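Local coordinates for protein D-alanyl-D-alanine carboxypeptidase (Streptococcus pneumoniae R6, PDB 1XP4) that probably trims the terminal D-alanine from cell-wall peptide precursors as a serine D-Ala-D-Ala carboxypeptidase, thereby regulating peptidoglycan synthesis, at residues I68-Y71 against P72-T76. Numbering follows the deposited sequence.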
loop_
_atom_site.group_PDB
_atom_site.type_symbol
_atom_site.label_atom_id
_atom_site.label_comp_id
_atom_site.label_asym_id
_atom_site.label_seq_id
_atom_site.Cartn_x
_atom_site.Cartn_y
_atom_site.Cartn_z
ATOM N N ILE A 68 0.741 15.791 23.459
ATOM C CA ILE A 68 1.830 14.839 23.435
ATOM C C ILE A 68 2.232 14.483 24.865
ATOM O O ILE A 68 3.020 15.173 25.486
ATOM C CB ILE A 68 2.976 15.438 22.600
ATOM C CG1 ILE A 68 2.486 15.530 21.152
ATOM C CG2 ILE A 68 4.226 14.586 22.688
ATOM C CD1 ILE A 68 3.407 16.227 20.215
ATOM N N SER A 69 1.663 13.394 25.373
ATOM C CA SER A 69 1.903 12.940 26.745
ATOM C C SER A 69 3.341 12.587 27.103
ATOM O O SER A 69 4.211 12.501 26.237
ATOM C CB SER A 69 0.996 11.748 27.081
ATOM O OG SER A 69 1.257 10.646 26.235
ATOM N N ASP A 70 3.566 12.381 28.398
ATOM C CA ASP A 70 4.883 12.051 28.930
ATOM C C ASP A 70 5.631 10.967 28.145
ATOM O O ASP A 70 6.763 11.176 27.699
ATOM C CB ASP A 70 4.762 11.615 30.390
ATOM C CG ASP A 70 4.065 12.650 31.261
ATOM O OD1 ASP A 70 4.136 13.861 30.942
ATOM O OD2 ASP A 70 3.461 12.238 32.281
ATOM N N TYR A 71 4.996 9.809 27.993
ATOM C CA TYR A 71 5.582 8.681 27.277
ATOM C C TYR A 71 6.121 9.044 25.890
ATOM O O TYR A 71 7.298 8.826 25.605
ATOM C CB TYR A 71 4.548 7.546 27.201
ATOM C CG TYR A 71 4.759 6.497 26.124
ATOM C CD1 TYR A 71 6.020 5.957 25.868
ATOM C CD2 TYR A 71 3.672 6.004 25.395
ATOM C CE1 TYR A 71 6.195 4.951 24.911
ATOM C CE2 TYR A 71 3.831 4.999 24.441
ATOM C CZ TYR A 71 5.094 4.476 24.200
ATOM O OH TYR A 71 5.248 3.487 23.244
ATOM N N PRO A 72 5.276 9.612 25.013
ATOM C CA PRO A 72 5.776 9.962 23.683
ATOM C C PRO A 72 6.743 11.130 23.745
ATOM O O PRO A 72 7.691 11.207 22.975
ATOM C CB PRO A 72 4.506 10.325 22.917
ATOM C CG PRO A 72 3.440 9.582 23.642
ATOM C CD PRO A 72 3.818 9.787 25.073
ATOM N N TYR A 73 6.501 12.045 24.669
ATOM C CA TYR A 73 7.351 13.211 24.780
ATOM C C TYR A 73 8.756 12.881 25.261
ATOM O O TYR A 73 9.738 13.363 24.696
ATOM C CB TYR A 73 6.702 14.239 25.702
ATOM C CG TYR A 73 7.591 15.413 26.021
ATOM C CD1 TYR A 73 8.085 16.243 25.007
ATOM C CD2 TYR A 73 7.963 15.682 27.334
ATOM C CE1 TYR A 73 8.930 17.306 25.298
ATOM C CE2 TYR A 73 8.805 16.739 27.639
ATOM C CZ TYR A 73 9.287 17.546 26.622
ATOM O OH TYR A 73 10.136 18.580 26.947
ATOM N N GLN A 74 8.858 12.067 26.302
ATOM C CA GLN A 74 10.166 11.700 26.831
ATOM C C GLN A 74 10.936 10.863 25.835
ATOM O O GLN A 74 12.153 10.976 25.721
ATOM C CB GLN A 74 10.021 10.909 28.128
ATOM C CG GLN A 74 9.789 11.753 29.367
ATOM C CD GLN A 74 8.857 11.067 30.348
ATOM O OE1 GLN A 74 8.734 9.835 30.353
ATOM N NE2 GLN A 74 8.196 11.860 31.192
ATOM N N LEU A 75 10.218 10.017 25.117
ATOM C CA LEU A 75 10.841 9.145 24.142
ATOM C C LEU A 75 11.693 9.918 23.141
ATOM O O LEU A 75 12.489 9.332 22.407
ATOM C CB LEU A 75 9.763 8.353 23.400
ATOM C CG LEU A 75 10.217 7.282 22.414
ATOM C CD1 LEU A 75 11.080 6.266 23.132
ATOM C CD2 LEU A 75 9.009 6.610 21.806
ATOM N N THR A 76 11.553 11.235 23.121
ATOM C CA THR A 76 12.306 12.020 22.160
ATOM C C THR A 76 13.548 12.727 22.674
ATOM O O THR A 76 14.368 13.167 21.872
ATOM C CB THR A 76 11.412 13.052 21.499
ATOM O OG1 THR A 76 11.102 14.090 22.437
ATOM C CG2 THR A 76 10.132 12.391 21.050
#
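Ile68 lays its CG2 methyl against CB of Tyr73, 3.9 Å away, the two side chains running at about a right angle to one another. With CG1 beside the backbone N (chi1 -67°), CG2 is the branch anti to N, and it also reaches the CB of Pro72 at 4.3 Å. On the exposed side, Gln74, its chain bent at chi2 (145°), lies beside the carbonyl oxygen of Asp70, with NE2 3.5 Å from the Asp70 CB. The carboxylate of Asp70 is engaged instead by a salt bridge to Arg89.

These contacts lie at the start of the short helix 70-74, barely more than one turn long, which follows strand 65-67 in the D-alanyl-D-alanine carboxypeptidase region. Ser69 sits at the N-cap position without a side-chain capping bond; its OG hydrogen-bonds to Glu114. Pro72, with no N-H to give, fits this first turn, where no preceding carbonyl is waiting for one. Tyr73 N then bonds to Ser69 O, the first of three i to i+4 bonds. Gln74 N reaches Asp70 O at 2.7 Å, nearly straight at 170°. Leu75 N to Tyr71 O is the longer one, at 3.2 Å. Past them, the Thr76 OG1 donates to Tyr73 O at 2.7 Å. Tyr71, Pro72 and Leu75 all rest on Ile110 of helix 106-117, while the Tyr71 hydroxyl hydrogen-bonds to Glu120 and that of Tyr73 to Glu87.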